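Local structure of ULam111 (Flavobacterium sp., 5WUT) at residues 12-18 with 51-56; 25-29 with 43-49; 100-106 with 199-205; 113-119 with 136-142. The protein probably hydrolyses the beta-1,3-glucan laminarin by cleaving its glycosidic bonds, as a laminarinase of glycoside hydrolase family 16 with a beta-jelly-roll fold. All coordinates share one frame; numbering follows the deposited sequence.

Contact 1 (12-18 with 51-56)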
# COMPACT_ATOMS: atom_id res chain seq x y z
N HIS A 12 -24.83 -1.09 -0.91
CA HIS A 12 -24.46 -2.50 -0.96
C HIS A 12 -24.59 -3.09 -2.37
O HIS A 12 -24.13 -4.20 -2.62
CB HIS A 12 -25.32 -3.35 -0.02
CG HIS A 12 -25.25 -2.97 1.43
ND1 HIS A 12 -25.96 -1.91 1.97
CD2 HIS A 12 -24.60 -3.55 2.47
CE1 HIS A 12 -25.73 -1.84 3.27
NE2 HIS A 12 -24.91 -2.82 3.60
N PHE A 13 -25.28 -2.36 -3.24
CA PHE A 13 -25.63 -2.84 -4.59
C PHE A 13 -26.30 -4.22 -4.55
O PHE A 13 -26.04 -5.08 -5.40
CB PHE A 13 -24.39 -2.86 -5.50
CG PHE A 13 -23.88 -1.48 -5.86
CD1 PHE A 13 -24.70 -0.56 -6.49
CD2 PHE A 13 -22.58 -1.11 -5.54
CE1 PHE A 13 -24.24 0.71 -6.82
CE2 PHE A 13 -22.10 0.16 -5.86
CZ PHE A 13 -22.93 1.07 -6.50
N ASN A 14 -27.19 -4.41 -3.58
CA ASN A 14 -27.85 -5.69 -3.38
C ASN A 14 -29.23 -5.76 -4.00
O ASN A 14 -29.86 -6.83 -4.01
CB ASN A 14 -27.96 -6.02 -1.89
CG ASN A 14 -26.70 -6.66 -1.33
OD1 ASN A 14 -25.93 -7.29 -2.05
ND2 ASN A 14 -26.49 -6.49 -0.02
N GLY A 15 -29.73 -4.64 -4.51
CA GLY A 15 -31.05 -4.62 -5.12
C GLY A 15 -31.13 -5.34 -6.45
O GLY A 15 -30.11 -5.77 -6.99
N LYS A 16 -32.34 -5.49 -7.01
CA LYS A 16 -32.45 -6.04 -8.35
C LYS A 16 -32.13 -4.98 -9.39
O LYS A 16 -31.80 -5.31 -10.53
CB LYS A 16 -33.85 -6.58 -8.65
CG LYS A 16 -34.43 -7.58 -7.68
CD LYS A 16 -35.39 -8.49 -8.45
CE LYS A 16 -36.38 -9.19 -7.56
NZ LYS A 16 -36.66 -8.43 -6.31
N GLU A 17 -32.24 -3.72 -9.01
CA GLU A 17 -31.89 -2.64 -9.92
C GLU A 17 -31.21 -1.52 -9.14
O GLU A 17 -31.28 -1.47 -7.91
CB GLU A 17 -33.12 -2.11 -10.67
CG GLU A 17 -34.23 -1.53 -9.83
CD GLU A 17 -35.47 -1.19 -10.65
OE1 GLU A 17 -35.82 -1.98 -11.56
OE2 GLU A 17 -36.08 -0.13 -10.41
N LEU A 18 -30.55 -0.64 -9.87
CA LEU A 18 -29.94 0.53 -9.27
C LEU A 18 -31.01 1.39 -8.62
O LEU A 18 -32.05 1.64 -9.22
CB LEU A 18 -29.19 1.34 -10.33
CG LEU A 18 -28.24 2.43 -9.86
CD1 LEU A 18 -27.04 1.79 -9.19
CD2 LEU A 18 -27.78 3.26 -11.05
N MET A 51 -27.14 -5.60 -11.97
CA MET A 51 -26.90 -5.95 -10.58
C MET A 51 -26.79 -7.46 -10.50
O MET A 51 -27.74 -8.18 -10.80
CB MET A 51 -28.02 -5.44 -9.67
CG MET A 51 -28.49 -4.04 -10.03
SD MET A 51 -27.24 -2.79 -9.68
CE MET A 51 -26.80 -3.26 -8.02
N GLU A 52 -25.61 -7.94 -10.13
CA GLU A 52 -25.31 -9.37 -10.16
C GLU A 52 -24.47 -9.81 -8.97
O GLU A 52 -23.38 -9.31 -8.78
CB GLU A 52 -24.59 -9.72 -11.46
CG GLU A 52 -24.27 -11.18 -11.64
CD GLU A 52 -23.51 -11.44 -12.93
OE1 GLU A 52 -22.33 -11.04 -13.01
OE2 GLU A 52 -24.10 -12.02 -13.86
N ASN A 53 -25.00 -10.74 -8.18
CA ASN A 53 -24.23 -11.35 -7.09
C ASN A 53 -23.74 -10.31 -6.08
O ASN A 53 -22.62 -10.40 -5.57
CB ASN A 53 -23.05 -12.14 -7.66
CG ASN A 53 -22.40 -13.06 -6.64
OD1 ASN A 53 -23.07 -13.62 -5.77
ND2 ASN A 53 -21.08 -13.23 -6.75
N GLY A 54 -24.58 -9.30 -5.83
CA GLY A 54 -24.26 -8.25 -4.88
C GLY A 54 -23.27 -7.22 -5.39
O GLY A 54 -22.71 -6.45 -4.61
N LYS A 55 -23.05 -7.20 -6.70
CA LYS A 55 -22.17 -6.21 -7.31
C LYS A 55 -22.91 -5.39 -8.35
O LYS A 55 -23.78 -5.91 -9.06
CB LYS A 55 -20.96 -6.88 -8.00
CG LYS A 55 -19.75 -7.23 -7.13
CD LYS A 55 -20.11 -8.14 -5.99
CE LYS A 55 -18.88 -8.75 -5.35
NZ LYS A 55 -19.21 -10.11 -4.90
N LEU A 56 -22.56 -4.11 -8.45
CA LEU A 56 -22.85 -3.34 -9.65
C LEU A 56 -21.82 -3.74 -10.71
O LEU A 56 -20.62 -3.63 -10.48
CB LEU A 56 -22.80 -1.83 -9.39
CG LEU A 56 -22.78 -0.94 -10.64
CD1 LEU A 56 -24.12 -1.03 -11.40
CD2 LEU A 56 -22.48 0.49 -10.27
O HOH W 1 -29.83 -6.01 -13.16

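Contact 2 (25-29 with 43-49)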
# COMPACT_ATOMS: atom_id res chain seq x y z
N PHE A 25 -28.40 8.70 -13.71
CA PHE A 25 -27.60 8.37 -14.88
C PHE A 25 -27.13 9.64 -15.57
O PHE A 25 -27.90 10.59 -15.74
CB PHE A 25 -28.38 7.52 -15.89
CG PHE A 25 -28.72 6.16 -15.40
CD1 PHE A 25 -27.84 5.10 -15.56
CD2 PHE A 25 -29.94 5.92 -14.78
CE1 PHE A 25 -28.16 3.84 -15.11
CE2 PHE A 25 -30.27 4.66 -14.33
CZ PHE A 25 -29.38 3.61 -14.49
N GLU A 26 -25.88 9.65 -16.00
CA GLU A 26 -25.45 10.65 -16.97
C GLU A 26 -25.35 9.90 -18.29
O GLU A 26 -24.83 8.79 -18.35
CB GLU A 26 -24.15 11.32 -16.52
CG GLU A 26 -24.39 12.19 -15.27
CD GLU A 26 -23.24 13.11 -14.88
OE1 GLU A 26 -23.45 13.99 -14.01
OE2 GLU A 26 -22.13 12.96 -15.42
N LEU A 27 -25.96 10.46 -19.34
CA LEU A 27 -26.19 9.69 -20.56
C LEU A 27 -25.74 10.42 -21.82
O LEU A 27 -25.82 11.65 -21.89
CB LEU A 27 -27.68 9.35 -20.70
CG LEU A 27 -28.28 8.56 -19.53
CD1 LEU A 27 -29.81 8.61 -19.59
CD2 LEU A 27 -27.81 7.14 -19.56
N GLY A 28 -25.34 9.64 -22.81
CA GLY A 28 -25.05 10.15 -24.14
C GLY A 28 -23.59 10.52 -24.38
O GLY A 28 -22.68 9.91 -23.81
N ASP A 29 -23.39 11.52 -25.24
CA ASP A 29 -22.06 11.88 -25.69
C ASP A 29 -21.41 13.04 -24.93
O ASP A 29 -20.24 13.37 -25.17
CB ASP A 29 -22.12 12.23 -27.20
CG ASP A 29 -23.09 13.36 -27.52
OD1 ASP A 29 -23.56 14.07 -26.60
OD2 ASP A 29 -23.39 13.56 -28.72
N LEU A 43 -20.74 6.35 -25.70
CA LEU A 43 -22.02 6.90 -25.28
C LEU A 43 -22.39 6.20 -23.99
O LEU A 43 -22.28 4.98 -23.88
CB LEU A 43 -23.13 6.67 -26.31
CG LEU A 43 -22.96 7.28 -27.69
CD1 LEU A 43 -24.26 7.07 -28.46
CD2 LEU A 43 -22.63 8.74 -27.57
N TYR A 44 -22.81 6.98 -23.00
CA TYR A 44 -23.25 6.39 -21.75
C TYR A 44 -24.73 6.06 -21.86
O TYR A 44 -25.51 6.83 -22.45
CB TYR A 44 -22.96 7.34 -20.60
CG TYR A 44 -21.51 7.40 -20.19
CD1 TYR A 44 -20.81 6.25 -19.87
CD2 TYR A 44 -20.84 8.62 -20.10
CE1 TYR A 44 -19.49 6.30 -19.46
CE2 TYR A 44 -19.52 8.67 -19.70
CZ TYR A 44 -18.86 7.51 -19.38
OH TYR A 44 -17.54 7.55 -18.96
N THR A 45 -25.12 4.91 -21.31
CA THR A 45 -26.48 4.41 -21.46
C THR A 45 -27.05 3.95 -20.13
O THR A 45 -26.35 3.95 -19.12
CB THR A 45 -26.54 3.21 -22.40
OG1 THR A 45 -26.04 2.06 -21.71
CG2 THR A 45 -25.72 3.45 -23.67
N LYS A 46 -28.32 3.52 -20.16
CA LYS A 46 -28.95 2.88 -19.00
C LYS A 46 -29.01 1.37 -19.20
O LYS A 46 -29.62 0.64 -18.41
CB LYS A 46 -30.36 3.42 -18.76
CG LYS A 46 -30.44 4.87 -18.36
CD LYS A 46 -31.85 5.23 -17.89
CE LYS A 46 -32.77 5.57 -19.04
NZ LYS A 46 -34.05 6.11 -18.48
N THR A 47 -28.39 0.91 -20.28
CA THR A 47 -28.47 -0.50 -20.66
C THR A 47 -27.11 -1.20 -20.69
O THR A 47 -26.97 -2.28 -21.28
CB THR A 47 -29.16 -0.65 -22.04
OG1 THR A 47 -28.54 0.24 -22.97
CG2 THR A 47 -30.63 -0.29 -21.93
N ASN A 48 -26.10 -0.61 -20.05
CA ASN A 48 -24.78 -1.24 -19.99
C ASN A 48 -24.39 -1.74 -18.59
O ASN A 48 -23.24 -2.12 -18.37
CB ASN A 48 -23.71 -0.27 -20.50
CG ASN A 48 -23.59 -0.27 -22.02
OD1 ASN A 48 -24.49 0.22 -22.71
ND2 ASN A 48 -22.47 -0.78 -22.53
N HIS A 49 -25.33 -1.75 -17.67
CA HIS A 49 -25.02 -2.23 -16.32
C HIS A 49 -26.02 -3.28 -15.87
O HIS A 49 -27.13 -3.38 -16.40
CB HIS A 49 -25.05 -1.09 -15.33
CG HIS A 49 -26.43 -0.63 -15.05
ND1 HIS A 49 -27.15 0.13 -15.95
CD2 HIS A 49 -27.26 -0.88 -14.01
CE1 HIS A 49 -28.36 0.35 -15.47
NE2 HIS A 49 -28.45 -0.25 -14.29
O HOH W 2 -24.92 5.88 -17.78

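Contact 3 (100-106 with 199-205)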
# COMPACT_ATOMS: atom_id res chain seq x y z
N ALA A 100 -13.39 4.49 -13.16
CA ALA A 100 -13.16 5.48 -12.11
C ALA A 100 -14.25 5.47 -11.05
O ALA A 100 -15.42 5.24 -11.33
CB ALA A 100 -13.06 6.86 -12.72
N PHE A 101 -13.83 5.72 -9.81
CA PHE A 101 -14.74 6.05 -8.71
C PHE A 101 -14.21 7.33 -8.10
O PHE A 101 -13.04 7.41 -7.71
CB PHE A 101 -14.79 4.90 -7.67
CG PHE A 101 -15.38 5.32 -6.34
CD1 PHE A 101 -16.68 5.78 -6.26
CD2 PHE A 101 -14.63 5.24 -5.17
CE1 PHE A 101 -17.23 6.17 -5.04
CE2 PHE A 101 -15.18 5.63 -3.94
CZ PHE A 101 -16.48 6.09 -3.89
N TRP A 102 -15.05 8.36 -8.04
CA TRP A 102 -14.56 9.69 -7.73
C TRP A 102 -15.67 10.58 -7.21
O TRP A 102 -16.80 10.11 -7.05
CB TRP A 102 -13.88 10.29 -8.99
CG TRP A 102 -14.69 10.28 -10.28
CD1 TRP A 102 -15.15 9.20 -10.96
CD2 TRP A 102 -15.04 11.43 -11.05
NE1 TRP A 102 -15.80 9.60 -12.12
CE2 TRP A 102 -15.75 10.97 -12.19
CE3 TRP A 102 -14.85 12.81 -10.89
CZ2 TRP A 102 -16.27 11.84 -13.15
CZ3 TRP A 102 -15.36 13.68 -11.85
CH2 TRP A 102 -16.06 13.18 -12.97
N MET A 103 -15.33 11.82 -6.85
CA MET A 103 -16.31 12.74 -6.26
C MET A 103 -16.20 14.15 -6.82
O MET A 103 -15.11 14.58 -7.19
CB MET A 103 -16.15 12.79 -4.73
CG MET A 103 -16.30 11.45 -4.08
SD MET A 103 -16.21 11.51 -2.28
CE MET A 103 -17.85 12.09 -1.88
N LEU A 104 -17.33 14.85 -6.88
CA LEU A 104 -17.38 16.24 -7.31
C LEU A 104 -18.07 17.13 -6.30
O LEU A 104 -18.97 16.68 -5.59
CB LEU A 104 -18.10 16.36 -8.66
CG LEU A 104 -17.25 15.99 -9.87
CD1 LEU A 104 -18.14 15.84 -11.12
CD2 LEU A 104 -16.20 17.08 -10.09
N GLY A 105 -17.65 18.39 -6.21
CA GLY A 105 -18.21 19.31 -5.23
C GLY A 105 -19.67 19.62 -5.48
O GLY A 105 -20.10 19.80 -6.62
N SER A 106 -20.44 19.71 -4.40
CA SER A 106 -21.88 19.94 -4.49
C SER A 106 -22.24 21.23 -5.25
O SER A 106 -23.28 21.31 -5.92
CB SER A 106 -22.49 19.98 -3.09
OG SER A 106 -23.90 20.10 -3.16
N PRO A 199 -20.24 19.64 0.94
CA PRO A 199 -20.60 18.27 0.55
C PRO A 199 -20.11 17.96 -0.86
O PRO A 199 -20.00 18.86 -1.70
CB PRO A 199 -22.14 18.27 0.62
CG PRO A 199 -22.49 19.48 1.47
CD PRO A 199 -21.43 20.49 1.16
N PHE A 200 -19.82 16.68 -1.09
CA PHE A 200 -19.45 16.17 -2.41
C PHE A 200 -20.37 15.02 -2.78
O PHE A 200 -20.94 14.40 -1.90
CB PHE A 200 -17.98 15.71 -2.41
CG PHE A 200 -16.99 16.80 -2.72
CD1 PHE A 200 -16.86 17.91 -1.88
CD2 PHE A 200 -16.16 16.70 -3.83
CE1 PHE A 200 -15.97 18.93 -2.20
CE2 PHE A 200 -15.26 17.70 -4.13
CZ PHE A 200 -15.17 18.82 -3.31
N TYR A 201 -20.53 14.74 -4.07
CA TYR A 201 -21.28 13.56 -4.50
C TYR A 201 -20.39 12.56 -5.24
O TYR A 201 -19.28 12.90 -5.65
CB TYR A 201 -22.47 13.95 -5.36
CG TYR A 201 -22.16 14.66 -6.67
CD1 TYR A 201 -21.94 13.93 -7.83
CD2 TYR A 201 -22.15 16.05 -6.74
CE1 TYR A 201 -21.69 14.57 -9.05
CE2 TYR A 201 -21.91 16.70 -7.95
CZ TYR A 201 -21.68 15.95 -9.10
OH TYR A 201 -21.44 16.56 -10.32
N PHE A 202 -20.88 11.34 -5.37
CA PHE A 202 -20.13 10.23 -5.97
C PHE A 202 -20.36 10.11 -7.46
O PHE A 202 -21.44 10.42 -7.92
CB PHE A 202 -20.50 8.90 -5.32
CG PHE A 202 -20.17 8.83 -3.87
CD1 PHE A 202 -18.85 8.78 -3.47
CD2 PHE A 202 -21.17 8.80 -2.91
CE1 PHE A 202 -18.53 8.71 -2.12
CE2 PHE A 202 -20.86 8.74 -1.56
CZ PHE A 202 -19.54 8.68 -1.16
N ILE A 203 -19.34 9.65 -8.17
CA ILE A 203 -19.49 9.24 -9.58
C ILE A 203 -18.81 7.89 -9.75
O ILE A 203 -17.71 7.68 -9.24
CB ILE A 203 -18.85 10.26 -10.56
CG1 ILE A 203 -19.36 11.68 -10.31
CG2 ILE A 203 -19.10 9.82 -12.01
CD1 ILE A 203 -18.48 12.48 -9.32
N ILE A 204 -19.49 6.97 -10.44
CA ILE A 204 -18.87 5.72 -10.91
C ILE A 204 -19.00 5.70 -12.42
O ILE A 204 -20.09 5.91 -12.95
CB ILE A 204 -19.53 4.47 -10.31
CG1 ILE A 204 -19.41 4.48 -8.79
CG2 ILE A 204 -18.90 3.20 -10.86
CD1 ILE A 204 -20.20 3.33 -8.11
N ASN A 205 -17.91 5.46 -13.14
CA ASN A 205 -18.05 5.39 -14.59
C ASN A 205 -16.95 4.55 -15.20
O ASN A 205 -15.96 4.21 -14.55
CB ASN A 205 -18.04 6.79 -15.22
CG ASN A 205 -16.66 7.40 -15.28
OD1 ASN A 205 -16.18 7.95 -14.28
ND2 ASN A 205 -16.00 7.28 -16.43

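Contact 4 (113-119 with 136-142)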
# COMPACT_ATOMS: atom_id res chain seq x y z
N TRP A 113 -16.85 23.32 -12.78
CA TRP A 113 -15.56 22.64 -12.64
C TRP A 113 -14.52 23.52 -13.32
O TRP A 113 -14.78 24.04 -14.40
CB TRP A 113 -15.62 21.24 -13.28
CG TRP A 113 -14.38 20.40 -13.12
CD1 TRP A 113 -14.17 19.43 -12.20
CD2 TRP A 113 -13.19 20.46 -13.92
NE1 TRP A 113 -12.92 18.89 -12.35
CE2 TRP A 113 -12.30 19.50 -13.41
CE3 TRP A 113 -12.80 21.24 -15.02
CZ2 TRP A 113 -11.04 19.28 -13.96
CZ3 TRP A 113 -11.53 21.02 -15.57
CH2 TRP A 113 -10.66 20.05 -15.04
N PRO A 114 -13.32 23.66 -12.72
CA PRO A 114 -12.80 22.96 -11.55
C PRO A 114 -12.98 23.64 -10.21
O PRO A 114 -12.49 23.11 -9.22
CB PRO A 114 -11.31 22.87 -11.87
CG PRO A 114 -11.04 24.21 -12.51
CD PRO A 114 -12.26 24.46 -13.38
N GLN A 115 -13.66 24.79 -10.15
CA GLN A 115 -13.77 25.51 -8.88
C GLN A 115 -14.45 24.66 -7.82
O GLN A 115 -14.12 24.75 -6.63
CB GLN A 115 -14.53 26.83 -9.08
CG GLN A 115 -14.71 27.65 -7.81
CD GLN A 115 -13.43 28.34 -7.35
OE1 GLN A 115 -12.52 28.58 -8.15
NE2 GLN A 115 -13.36 28.66 -6.06
N CYS A 116 -15.38 23.81 -8.25
CA CYS A 116 -16.14 22.97 -7.33
C CYS A 116 -15.27 21.94 -6.63
O CYS A 116 -15.61 21.46 -5.55
CB CYS A 116 -17.26 22.24 -8.08
SG CYS A 116 -16.68 21.14 -9.38
N GLY A 117 -14.14 21.60 -7.24
CA GLY A 117 -13.29 20.55 -6.70
C GLY A 117 -13.66 19.14 -7.14
O GLY A 117 -14.83 18.83 -7.42
N GLU A 118 -12.65 18.27 -7.17
CA GLU A 118 -12.81 16.89 -7.59
C GLU A 118 -11.87 16.02 -6.77
O GLU A 118 -10.73 16.42 -6.51
CB GLU A 118 -12.51 16.75 -9.08
CG GLU A 118 -12.49 15.31 -9.61
CD GLU A 118 -12.20 15.21 -11.10
OE1 GLU A 118 -12.41 16.20 -11.84
OE2 GLU A 118 -11.76 14.13 -11.54
N ILE A 119 -12.35 14.85 -6.36
CA ILE A 119 -11.53 13.86 -5.64
C ILE A 119 -11.52 12.55 -6.43
O ILE A 119 -12.56 11.95 -6.63
CB ILE A 119 -12.06 13.56 -4.21
CG1 ILE A 119 -12.39 14.86 -3.46
CG2 ILE A 119 -11.06 12.66 -3.43
CD1 ILE A 119 -13.08 14.64 -2.14
N LEU A 136 -6.40 15.15 -7.00
CA LEU A 136 -7.33 16.25 -6.75
C LEU A 136 -7.33 17.18 -7.96
O LEU A 136 -6.30 17.38 -8.57
CB LEU A 136 -6.95 17.06 -5.51
CG LEU A 136 -7.03 16.43 -4.13
CD1 LEU A 136 -8.32 15.65 -3.88
CD2 LEU A 136 -5.82 15.57 -3.90
N HIS A 137 -8.49 17.74 -8.29
CA HIS A 137 -8.58 18.81 -9.28
C HIS A 137 -9.28 19.99 -8.63
O HIS A 137 -10.32 19.83 -7.97
CB HIS A 137 -9.36 18.38 -10.52
CG HIS A 137 -8.72 17.24 -11.23
ND1 HIS A 137 -7.93 17.41 -12.35
CD2 HIS A 137 -8.72 15.91 -10.97
CE1 HIS A 137 -7.49 16.23 -12.75
NE2 HIS A 137 -7.95 15.31 -11.93
N THR A 138 -8.68 21.17 -8.76
CA THR A 138 -9.16 22.40 -8.15
C THR A 138 -8.84 23.56 -9.09
O THR A 138 -8.14 23.37 -10.08
CB THR A 138 -8.48 22.67 -6.81
OG1 THR A 138 -7.08 22.88 -7.05
CG2 THR A 138 -8.62 21.50 -5.86
N THR A 139 -9.28 24.77 -8.75
CA THR A 139 -8.85 25.93 -9.53
C THR A 139 -7.32 26.06 -9.53
O THR A 139 -6.71 26.34 -10.57
CB THR A 139 -9.49 27.21 -9.01
OG1 THR A 139 -10.85 27.24 -9.42
CG2 THR A 139 -8.79 28.45 -9.57
N ALA A 140 -6.70 25.80 -8.38
CA ALA A 140 -5.25 25.90 -8.27
C ALA A 140 -4.49 24.90 -9.16
O ALA A 140 -3.43 25.22 -9.69
CB ALA A 140 -4.82 25.72 -6.80
N SER A 141 -5.02 23.69 -9.32
CA SER A 141 -4.41 22.68 -10.19
C SER A 141 -5.46 21.70 -10.69
O SER A 141 -6.10 21.01 -9.91
CB SER A 141 -3.28 21.93 -9.47
OG SER A 141 -2.50 21.21 -10.42
N HIS A 142 -5.64 21.64 -12.01
CA HIS A 142 -6.68 20.80 -12.61
C HIS A 142 -6.27 20.32 -13.99
O HIS A 142 -5.44 20.94 -14.65
CB HIS A 142 -7.99 21.58 -12.72
CG HIS A 142 -7.85 22.92 -13.39
ND1 HIS A 142 -7.57 24.06 -12.68
CD2 HIS A 142 -7.90 23.29 -14.69
CE1 HIS A 142 -7.49 25.09 -13.51
NE2 HIS A 142 -7.68 24.64 -14.73
O HOH W 3 -11.16 25.19 -6.46

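Contact 1 (12-18 with 51-56)
Asn14 and Gly54 bring their backbones together, CA to CA 4.7 Å, where the loop 12-18 runs past the type I' turn from Glu52 to Lys55 that joins strands 49-52 and 55-63. No hydrogen bond links the segments directly. At the turn two acceptors, His12 O and Gly54 O, lie 3.3 Å apart, and Asn14 OD1 rests against Gly54 CA; a side chain on Gly54 would come tight against that oxygen. Further along, one water accepts from Met51 N at 3.0 Å and donates weakly to Lys16 O. The side-chain contact belongs mainly to Met51 and Phe13. Met51 is bent at chi2 (-69°) and again at chi3 (-48°), which curls it into the loop: CB lies 3.4 Å from Gly15 O, CG passes Glu17 CA at 3.7 Å, and CE closes on Phe13 CB at 3.5 Å. The two side chains cross at about a right angle. Leu56 covers one face of the Phe13 ring, its CB 3.6 Å from the centroid and almost on the ring normal, while its CD2 lies near CZ. Phe13 and Leu56 both pack on Ile228 of strand 224-234, to which Leu56 is also hydrogen-bonded through its backbone. Leu18 and Leu56 reach Ile72 of strand 66-80, so the contact joins the loop after strand 7-11 to strands 55-63, 66-80 and 224-234.

Contact 2 (25-29 with 43-49)
Phe25 meets Lys46 over one ring face and His49 at its edge. Lys46 CG sits over the centre of that face, 3.7 Å from the centroid; Lys46 CD stays close to Phe25 CD2 and CE2, and the chain bends at chi3 only beyond it. His49 points against Phe25 and sets its CE1 3.5 Å from Phe25 CE1 at the ring edge, the two planes inclined at 45°. With an alanine in place of Phe25, the aliphatic part of Lys46 would probably lose the surface it lies on and His49 would be left freer to turn. Glu26 contributes its carbonyl: O approaches Tyr44 CB, and a water lies within hydrogen-bonding distance of Glu26 O (3.0 Å) and Thr45 O. Its carboxylate turns elsewhere, to a salt bridge with Arg71. Leu27 rests CD2 against the Thr45 carbonyl carbon and Lys46 CG. Gly28 forms the one true bridge, an antiparallel hydrogen-bonded pair with Tyr44: Gly28 N donates to Tyr44 O at 2.8 Å, and Tyr44 N returns a bond to Gly28 O at 3.0 Å. Its backbone angles, with phi at 93°, suit a residue without a side chain. Asp29 ends the segment with CB 3.5 Å from Leu43 CD2, while OD1 accepts from Cys31 N. Beyond the bridge, Trp36 of helix 35-39 bonds through NE1 to Gly28 O, and its ring meets Tyr44 edge-to-face. Strand 66-80 lies alongside both segments, bonding Glu26 to Arg71 and Leu43 and Thr45 to Ser69 through the backbone.

Contact 3 (100-106 with 199-205)
Trp102 carries Ile203 on one face, CB 3.6 Å from the centroid of the five-membered ring, and Asn205 at its edge, where NE1 donates to OD1 at 2.7 Å (151°). The indole is folded over its neighbour strand by chi1 of 52°. Tyr201 has Leu104 CB over one face, and Phe200 lies flat against Gly105, whose CA stands 3.4 Å above the ring centre. Phe202 receives Met103 CE over a face, with the sulfur placed obliquely in a Met-aromatic contact; Phe101 runs beside it nearly parallel, but slid so far that the rings barely overlap, CE1 to Phe202 CD1 being 3.4 Å. A lysine in place of Trp102 would probably leave Asn205 OD1 without its indole donor and Ile203 uncovered. Between these two layers of side chains the antiparallel strands are laced by paired backbone bonds at Ala100-Asn205, Trp102-Ile203 and Leu104-Tyr201. Strand 118-123 flanks 97-105, and strand 66-80 flanks 200-208. Phe101, Phe202 and Ile204 face strand 224-234 inside the sandwich, whereas Trp102 lies against Glu118, Asp120 and Arg71 on the other face, consistent with the concave cleft of family 16 enzymes.

Contact 4 (113-119 with 136-142)
Glu118 and His137 pair their backbones at the base of the hairpin: His137 N donates to Glu118 O at 3.2 Å, while the return bond, Glu118 N to His137 O, is weak. Glu118 O also accepts from Tyr196 OH. At the far end Thr139 OG1 donates to Gln115 OE1 over a very short 2.5 Å, and Gln115 NE2 is held by Glu191; a water accepts from Thr139 N and lies 3.0 Å from Gln115 O. Trp113 NE1 donates a hydrogen bond to Glu118 OE1 at 2.8 Å, with the oxygen 28° out of the indole plane. His142 ND1 donates to Thr138 O at 2.7 Å, close to the ring plane, which fixes the imidazole with one face under Pro114 CG, 3.6 Å from its centroid, and an edge toward the face of Trp113. His137 lies alongside the Glu118 carboxylate, CD2 to CD 3.6 Å, but its ND1 accepts from Gly143 N. Glu118 opens the EIDILE sequence that carries the catalytic carboxylates in family 16 relatives, and the indole bond is likely to limit how far this carboxylate can turn beside Asp120.

Overall arrangement
Contacts 1 and 2 come first along the chain, contact 2 lying within the loop that contact 1 closes; later, contact 4 falls between the two segments of contact 3. Contact 3 is nearest the middle of the chain. It meets contact 4, centres about 12 Å apart, through backbone bonds between neighbouring strands 97-105 and 118-123, and contact 2 through a probable hydrogen bond between Tyr44 OH and Asn205 ND2. Contact 1 reaches contact 3 where Phe13 and Leu56 pack on Ile204, and contact 2 where Leu18 meets Phe25. Contacts 1 and 4, centres about 31 Å apart, stand on opposite sides of the chain's centre. Strands 97-105 and 200-208 of contact 3 thus link contacts 1, 2 and 4, which do not all touch one another.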